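Long-range contacts in Ser-thr phosphatase MSPP (Mycobacterium smegmatis, PDB 2V06), which probably removes phosphate from phosphoserine and phosphothreonine in proteins, as a metal-dependent phosphatase of the PP2C family: residues 31-36 and 90-95; 183-188 and 225-230. One frame throughout, in Å; residues are numbered along the deposited sequence. Where two conformers were deposited one is given.

After strands 5-13 and 23-28 the chain forms strand 31-38. It then runs through helices 42-59 and 63-81 and returns as strand 89-96, which closes contact 1. Contact 2 opens well after that. Strand 180-184 leads into the turn at 185-188, and the chain passes helices 194-201 and 206-219 before strand 226-233 closes the loop. The two contacts are in series, neither nested nor crossed. Each belongs to one of the two antiparallel sheets, which pack face to face as expected for the PP2C sandwich. V34 and T93 of contact 1 meet I183 of contact 2. D36 and D186 share one magnesium ion.

Contact 1. Residues 31-36 and 90-95; sequences LYAVAD and TTLTAV. With MG (magnesium ion), chain B; MG (magnesium ion), chain C.
A33 and A94 face each other at the apolar centre, with 4.1 Å between A33 CB and A94 CB. They form a non-hydrogen-bonded pair of two antiparallel strands. L92 reaches A33 CB from one side: in one of its two conformers, L92 CD1 lies 4.1 Å from it. L92 holds CG anti to the backbone N (chi1 -179°) and leans along its strand toward A33; CD1 also comes near A35 CB. The flanking pairs Y32-V95 and V34-T93 are hydrogen-bonded. Each has two backbone bonds, among them V95 N to Y32 O at 2.8 Å. The side chains of these pairs lie on the other face of the sheet.

The regular ladder changes at the metal end. D36 N donates to the hydroxyl T91 OG1 at 2.9 Å instead of to a backbone carbonyl. A chi1 of 73° sets OG1 between the backbone N and carbonyl carbon of T91, facing D36. The same oxygen is hydrogen-bonded to S113 OG. T91 N returns a bond to D36 O, coming from above the carbonyl plane. T91 O is met in plane, on a lone pair, by the hydroxyl T90 OG1 at 2.8 Å. T91 thus holds the D36 backbone with two bonds, one through its hydroxyl and one through its main chain, while the D36 carboxylate bridges two magnesium ions. D36 OD2 binds one at 2.1 Å and D36 OD1 the other at 2.0 Å. G37, D186 and D224 supply further ligands at this centre, which is characteristic of the PP2C family.

Strands 23-28 and 106-110 extend the sheet on either side of the pair. Helix 42-59 packs against L31, A35 and L92. The face with Y32, V34, T93 and V95 meets I183 of strand 180-184 in the second sheet.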
ATOM      1  N   LEU A  31     -13.103  -0.654   1.452  1.00 17.13           N
ATOM      2  CA  LEU A  31     -11.817  -0.310   2.022  1.00 16.60           C
ATOM      3  C   LEU A  31     -10.787  -1.347   1.665  1.00 15.72           C
ATOM      4  O   LEU A  31     -10.973  -2.541   1.913  1.00 17.87           O
ATOM      5  CB  LEU A  31     -11.926  -0.218   3.539  1.00 17.90           C
ATOM      6  CG  LEU A  31     -10.650   0.100   4.302  1.00 18.43           C
ATOM      7  CD1 LEU A  31     -10.110   1.455   3.940  1.00 21.27           C
ATOM      8  CD2 LEU A  31     -10.958   0.004   5.802  1.00 22.17           C
ATOM      9  N   TYR A  32      -9.638  -0.900   1.171  1.00 15.06           N
ATOM     10  CA  TYR A  32      -8.540  -1.744   0.745  1.00 14.83           C
ATOM     11  C   TYR A  32      -7.257  -1.166   1.271  1.00 14.83           C
ATOM     12  O   TYR A  32      -7.107   0.066   1.284  1.00 16.18           O
ATOM     13  CB  TYR A  32      -8.434  -1.837  -0.796  1.00 16.28           C
ATOM     14  CG  TYR A  32      -9.721  -2.420  -1.344  1.00 16.93           C
ATOM     15  CD1 TYR A  32      -9.817  -3.788  -1.466  1.00 18.61           C
ATOM     16  CD2 TYR A  32     -10.800  -1.594  -1.688  1.00 19.06           C
ATOM     17  CE1 TYR A  32     -10.965  -4.338  -1.956  1.00 19.95           C
ATOM     18  CE2 TYR A  32     -11.987  -2.175  -2.156  1.00 20.52           C
ATOM     19  CZ  TYR A  32     -12.044  -3.546  -2.264  1.00 22.52           C
ATOM     20  OH  TYR A  32     -13.204  -4.101  -2.756  1.00 29.53           O
ATOM     21  N   ALA A  33      -6.328  -1.981   1.738  1.00 14.56           N
ATOM     22  CA  ALA A  33      -5.119  -1.438   2.291  1.00 14.18           C
ATOM     23  C   ALA A  33      -3.974  -2.458   2.250  1.00 14.74           C
ATOM     24  O   ALA A  33      -4.200  -3.651   2.243  1.00 15.31           O
ATOM     25  CB  ALA A  33      -5.305  -0.987   3.722  1.00 16.11           C
ATOM     26  N   VAL A  34      -2.775  -1.900   2.242  1.00 14.32           N
ATOM     27  CA  VAL A  34      -1.517  -2.630   2.421  1.00 14.16           C
ATOM     28  C   VAL A  34      -0.726  -1.953   3.537  1.00 14.19           C
ATOM     29  O   VAL A  34      -0.694  -0.711   3.588  1.00 14.83           O
ATOM     30  CB  VAL A  34      -0.678  -2.694   1.143  1.00 15.98           C
ATOM     31  CG1 VAL A  34       0.677  -3.279   1.440  1.00 16.98           C
ATOM     32  CG2 VAL A  34      -1.383  -3.511   0.079  1.00 16.62           C
ATOM     33  N   ALA A  35      -0.131  -2.770   4.387  1.00 14.54           N
ATOM     34  CA  ALA A  35       0.732  -2.279   5.455  1.00 14.83           C
ATOM     35  C   ALA A  35       2.050  -3.089   5.401  1.00 14.66           C
ATOM     36  O   ALA A  35       1.971  -4.327   5.504  1.00 16.35           O
ATOM     37  CB  ALA A  35       0.097  -2.359   6.814  1.00 16.14           C
ATOM     38  N   ASP A  36       3.163  -2.434   5.238  1.00 14.43           N
ATOM     39  CA  ASP A  36       4.471  -3.071   5.221  1.00 14.39           C
ATOM     40  C   ASP A  36       5.164  -2.788   6.542  1.00 14.18           C
ATOM     41  O   ASP A  36       5.657  -1.685   6.779  1.00 14.49           O
ATOM     42  CB  ASP A  36       5.279  -2.534   4.010  1.00 14.49           C
ATOM     43  CG  ASP A  36       6.652  -3.155   3.894  1.00 15.11           C
ATOM     44  OD1 ASP A  36       7.090  -3.783   4.884  1.00 14.89           O
ATOM     45  OD2 ASP A  36       7.309  -2.983   2.833  1.00 15.08           O
ATOM     46  N   THR A  90       5.174   0.478  10.744  1.00 15.56           N
ATOM     47  CA  THR A  90       4.651  -0.005   9.479  1.00 15.28           C
ATOM     48  C   THR A  90       4.325   1.144   8.573  1.00 14.64           C
ATOM     49  O   THR A  90       3.968   2.234   9.019  1.00 16.28           O
ATOM     50  CB  THR A  90       3.408  -0.868   9.739  1.00 15.76           C
ATOM     51  OG1 THR A  90       2.987  -1.488   8.515  1.00 15.23           O
ATOM     52  CG2 THR A  90       2.254  -0.133  10.363  1.00 15.97           C
ATOM     53  N   THR A  91       4.342   0.884   7.273  1.00 14.43           N
ATOM     54  CA  THR A  91       3.703   1.758   6.325  1.00 14.52           C
ATOM     55  C   THR A  91       2.204   1.475   6.357  1.00 13.68           C
ATOM     56  O   THR A  91       1.769   0.447   6.876  1.00 15.32           O
ATOM     57  CB  THR A  91       4.227   1.518   4.902  1.00 14.94           C
ATOM     58  OG1 THR A  91       3.664   0.269   4.450  1.00 15.41           O
ATOM     59  CG2 THR A  91       5.740   1.474   4.802  1.00 16.49           C
ATOM     60  N   LEU A  92       1.447   2.297   5.696  1.00 14.55           N
ATOM     61  CA  LEU A  92       0.036   2.084   5.486  0.69 14.57           C
ATOM     62  C   LEU A  92      -0.416   2.844   4.244  1.00 14.65           C
ATOM     63  O   LEU A  92      -0.200   4.038   4.207  1.00 16.44           O
ATOM     64  CB  LEU A  92      -0.815   2.539   6.654  0.69 16.99           C
ATOM     65  CG  LEU A  92      -2.335   2.319   6.485  0.69 18.03           C
ATOM     66  CD1 LEU A  92      -2.655   0.857   6.270  0.69 18.54           C
ATOM     67  CD2 LEU A  92      -3.088   2.843   7.697  0.69 20.84           C
ATOM     68  N   THR A  93      -0.994   2.157   3.267  1.00 14.83           N
ATOM     69  CA  THR A  93      -1.685   2.812   2.146  1.00 14.31           C
ATOM     70  C   THR A  93      -3.082   2.239   2.132  1.00 14.95           C
ATOM     71  O   THR A  93      -3.239   1.026   2.020  1.00 15.72           O
ATOM     72  CB  THR A  93      -0.980   2.567   0.830  1.00 15.49           C
ATOM     73  OG1 THR A  93       0.295   3.182   0.940  1.00 15.85           O
ATOM     74  CG2 THR A  93      -1.750   3.141  -0.341  1.00 16.13           C
ATOM     75  N   ALA A  94      -4.071   3.089   2.278  1.00 15.77           N
ATOM     76  CA  ALA A  94      -5.463   2.703   2.325  1.00 16.34           C
ATOM     77  C   ALA A  94      -6.198   3.481   1.251  1.00 16.12           C
ATOM     78  O   ALA A  94      -5.989   4.655   1.058  1.00 18.44           O
ATOM     79  CB  ALA A  94      -6.049   3.048   3.678  1.00 18.27           C
ATOM     80  N   VAL A  95      -7.113   2.744   0.610  1.00 16.69           N
ATOM     81  CA  VAL A  95      -8.008   3.326  -0.363  1.00 16.64           C
ATOM     82  C   VAL A  95      -9.455   3.021   0.063  1.00 15.63           C
ATOM     83  O   VAL A  95      -9.741   1.879   0.339  1.00 17.61           O
ATOM     84  CB  VAL A  95      -7.738   2.722  -1.738  1.00 19.47           C
ATOM     85  CG1 VAL A  95      -8.830   3.190  -2.720  1.00 26.79           C
ATOM     86  CG2 VAL A  95      -6.355   3.070  -2.257  1.00 19.59           C
TER
HETATM   87 MG    MG B1234       8.910  -4.023   2.047  1.00 15.59          MG
HETATM   88 MG    MG C1235       8.564  -4.874   5.711  1.00 15.61          MG
HETATM   89  O   HOH W   1       7.485  -5.521   1.648  1.00 15.37           O
HETATM   90  O   HOH W   2      10.273  -2.551   2.653  1.00 18.15           O
HETATM   91  O   HOH W   3       9.596  -5.118   3.836  1.00 16.03           O
HETATM   92  O   HOH W   4       7.321  -6.475   5.250  1.00 16.18           O
HETATM   93  O   HOH W   5       9.773  -3.203   5.876  1.00 16.96           O

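Contact 2. Residues 183-188 and 225-230; sequences ISSDGL and NTTVVV. With MG (magnesium ion), chain B.
This is an antiparallel strand pair that runs into a metal-binding turn, inside the sheet of strands 5-13, 226-233, 180-184, 115-119 and 122-125. I183 and V229 form a hydrogen-bonded pair. I183 N reaches V229 O at 2.8 Å, and V229 N answers to I183 O. Their CB atoms are 4.3 Å apart, and both side chains pack on Y32 and V34 of the other sheet. On the opposite face V228 CG1 comes within 3.9 Å of S184 CB; S184 has two conformers, and this is for one. L188, from the turn, reaches the same V228 methyl. Its CD2 lies 4.1 Å from V228 CG1, and the two side chains cross at about a right angle. Helix 206-219 covers V228 there.

S185 marks the end of the regular pairing. S185 N still donates to T227 O at 2.9 Å, but T227 N turns to the hydroxyl S185 OG at 3.1 Å. That bond is bent, with 139° at the hydrogen. A chi1 of 64° brings OG over to the partner strand. D23 OD2 is hydrogen-bonded to the hydroxyls of both S185 and T227. In the turn, G187 CA makes a CA-H...O contact with N225 O at 3.3 Å.

The turn presents D186, whose OD1 binds magnesium at 2.0 Å beside D36 and D224. R153 forms a salt bridge with D186 OD2. Just before the other strand, N225 O accepts a bond from a magnesium-bound water. The metal probably makes this water a stronger donor. The segments thus hold the ion differently, D186 directly and N225 through this water.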
ATOM      1  N   ILE A 183      -2.582  -1.565  -5.166  1.00 15.27           N
ATOM      2  CA  ILE A 183      -1.839  -1.165  -3.969  1.00 14.60           C
ATOM      3  C   ILE A 183      -0.778  -2.232  -3.763  1.00 14.61           C
ATOM      4  O   ILE A 183      -1.098  -3.434  -3.811  1.00 15.60           O
ATOM      5  CB  ILE A 183      -2.684  -1.044  -2.693  1.00 15.25           C
ATOM      6  CG1 ILE A 183      -4.046  -0.343  -2.929  1.00 17.79           C
ATOM      7  CG2 ILE A 183      -1.894  -0.361  -1.602  1.00 16.48           C
ATOM      8  CD1 ILE A 183      -4.932  -0.417  -1.733  1.00 19.53           C
ATOM      9  N   SER A 184       0.463  -1.838  -3.557  1.00 14.59           N
ATOM     10  CA  SER A 184       1.469  -2.872  -3.323  0.63 16.15           C
ATOM     11  C   SER A 184       2.454  -2.412  -2.262  1.00 14.84           C
ATOM     12  O   SER A 184       2.692  -1.265  -2.045  1.00 16.36           O
ATOM     13  CB  SER A 184       2.237  -3.188  -4.590  0.63 17.28           C
ATOM     14  OG  SER A 184       3.243  -2.241  -4.915  0.63 23.87           O
ATOM     15  N   SER A 185       3.046  -3.404  -1.613  1.00 14.69           N
ATOM     16  CA  SER A 185       4.252  -3.112  -0.862  1.00 15.07           C
ATOM     17  C   SER A 185       5.398  -2.875  -1.836  1.00 14.94           C
ATOM     18  O   SER A 185       5.337  -3.257  -3.023  1.00 16.55           O
ATOM     19  CB  SER A 185       4.590  -4.192   0.164  1.00 14.89           C
ATOM     20  OG  SER A 185       4.881  -5.405  -0.464  1.00 16.29           O
ATOM     21  N   ASP A 186       6.484  -2.296  -1.342  1.00 15.31           N
ATOM     22  CA  ASP A 186       7.692  -2.083  -2.121  0.71 16.38           C
ATOM     23  C   ASP A 186       8.309  -3.355  -2.671  1.00 16.72           C
ATOM     24  O   ASP A 186       9.132  -3.286  -3.608  1.00 19.59           O
ATOM     25  CB  ASP A 186       8.673  -1.244  -1.308  0.71 17.29           C
ATOM     26  CG  ASP A 186       9.298  -1.962  -0.139  0.71 17.26           C
ATOM     27  OD1 ASP A 186       8.665  -2.884   0.443  0.71 15.09           O
ATOM     28  OD2 ASP A 186      10.466  -1.615   0.190  0.71 19.05           O
ATOM     29  N   GLY A 187       8.005  -4.528  -2.132  1.00 16.64           N
ATOM     30  CA  GLY A 187       8.640  -5.757  -2.601  1.00 16.86           C
ATOM     31  C   GLY A 187       8.353  -6.022  -4.046  1.00 16.29           C
ATOM     32  O   GLY A 187       9.195  -6.656  -4.724  1.00 18.23           O
ATOM     33  N   LEU A 188       7.231  -5.539  -4.590  1.00 17.31           N
ATOM     34  CA  LEU A 188       6.918  -5.870  -5.991  1.00 17.44           C
ATOM     35  C   LEU A 188       8.002  -5.312  -6.926  1.00 17.17           C
ATOM     36  O   LEU A 188       8.323  -5.962  -7.917  1.00 18.04           O
ATOM     37  CB  LEU A 188       5.551  -5.260  -6.310  1.00 17.46           C
ATOM     38  CG  LEU A 188       5.078  -5.415  -7.750  1.00 17.56           C
ATOM     39  CD1 LEU A 188       5.035  -6.853  -8.174  1.00 18.60           C
ATOM     40  CD2 LEU A 188       3.732  -4.776  -7.914  1.00 18.41           C
ATOM     41  N   ASN A 225       9.281  -9.293   1.139  1.00 15.70           N
ATOM     42  CA  ASN A 225       7.862  -9.657   1.099  1.00 15.68           C
ATOM     43  C   ASN A 225       7.192  -8.825  -0.023  1.00 15.06           C
ATOM     44  O   ASN A 225       7.500  -7.626  -0.167  1.00 15.47           O
ATOM     45  CB  ASN A 225       7.178  -9.324   2.386  1.00 15.71           C
ATOM     46  CG  ASN A 225       7.905  -9.819   3.637  1.00 14.90           C
ATOM     47  OD1 ASN A 225       7.885  -9.136   4.672  1.00 15.69           O
ATOM     48  ND2 ASN A 225       8.495 -11.006   3.576  1.00 16.21           N
ATOM     49  N   THR A 226       6.232  -9.428  -0.717  1.00 15.29           N
ATOM     50  CA  THR A 226       5.460  -8.728  -1.752  1.00 15.56           C
ATOM     51  C   THR A 226       3.999  -8.954  -1.437  1.00 15.70           C
ATOM     52  O   THR A 226       3.559 -10.092  -1.275  1.00 17.27           O
ATOM     53  CB  THR A 226       5.785  -9.249  -3.163  1.00 17.27           C
ATOM     54  OG1 THR A 226       7.148  -8.963  -3.457  1.00 19.78           O
ATOM     55  CG2 THR A 226       4.877  -8.558  -4.186  1.00 20.65           C
ATOM     56  N   THR A 227       3.241  -7.860  -1.408  1.00 15.53           N
ATOM     57  CA  THR A 227       1.825  -7.902  -1.136  1.00 14.84           C
ATOM     58  C   THR A 227       1.122  -6.958  -2.122  1.00 14.79           C
ATOM     59  O   THR A 227       1.627  -5.855  -2.354  1.00 16.58           O
ATOM     60  CB  THR A 227       1.523  -7.462   0.276  1.00 16.26           C
ATOM     61  OG1 THR A 227       2.224  -8.374   1.147  1.00 17.18           O
ATOM     62  CG2 THR A 227       0.090  -7.492   0.584  1.00 19.75           C
ATOM     63  N   VAL A 228       0.038  -7.422  -2.712  1.00 14.54           N
ATOM     64  CA  VAL A 228      -0.632  -6.677  -3.771  1.00 15.01           C
ATOM     65  C   VAL A 228      -2.149  -6.789  -3.523  1.00 15.00           C
ATOM     66  O   VAL A 228      -2.662  -7.835  -3.144  1.00 16.63           O
ATOM     67  CB  VAL A 228      -0.266  -7.202  -5.167  1.00 16.22           C
ATOM     68  CG1 VAL A 228       1.176  -6.877  -5.493  1.00 17.28           C
ATOM     69  CG2 VAL A 228      -0.502  -8.681  -5.283  1.00 17.87           C
ATOM     70  N   VAL A 229      -2.834  -5.714  -3.871  1.00 15.25           N
ATOM     71  CA  VAL A 229      -4.273  -5.630  -3.851  1.00 15.28           C
ATOM     72  C   VAL A 229      -4.661  -4.995  -5.186  1.00 16.04           C
ATOM     73  O   VAL A 229      -4.200  -3.886  -5.479  1.00 17.23           O
ATOM     74  CB  VAL A 229      -4.806  -4.769  -2.692  1.00 16.37           C
ATOM     75  CG1 VAL A 229      -6.298  -4.661  -2.698  1.00 18.28           C
ATOM     76  CG2 VAL A 229      -4.318  -5.324  -1.378  1.00 17.92           C
ATOM     77  N   VAL A 230      -5.475  -5.711  -5.981  1.00 16.19           N
ATOM     78  CA  VAL A 230      -5.935  -5.230  -7.264  1.00 16.67           C
ATOM     79  C   VAL A 230      -7.434  -4.989  -7.172  1.00 17.44           C
ATOM     80  O   VAL A 230      -8.164  -5.849  -6.695  1.00 19.09           O
ATOM     81  CB  VAL A 230      -5.597  -6.302  -8.344  1.00 17.57           C
ATOM     82  CG1 VAL A 230      -6.352  -6.001  -9.635  1.00 21.46           C
ATOM     83  CG2 VAL A 230      -4.105  -6.336  -8.639  1.00 20.33           C
TER
HETATM   84 MG    MG B1234       8.910  -4.023   2.047  1.00 15.59          MG
HETATM   85  O   HOH W   2      10.273  -2.551   2.653  1.00 18.15           O
HETATM   86  O   HOH W   1       7.485  -5.521   1.648  1.00 15.37           O
HETATM   87  O   HOH W   3       9.596  -5.118   3.836  1.00 16.03           O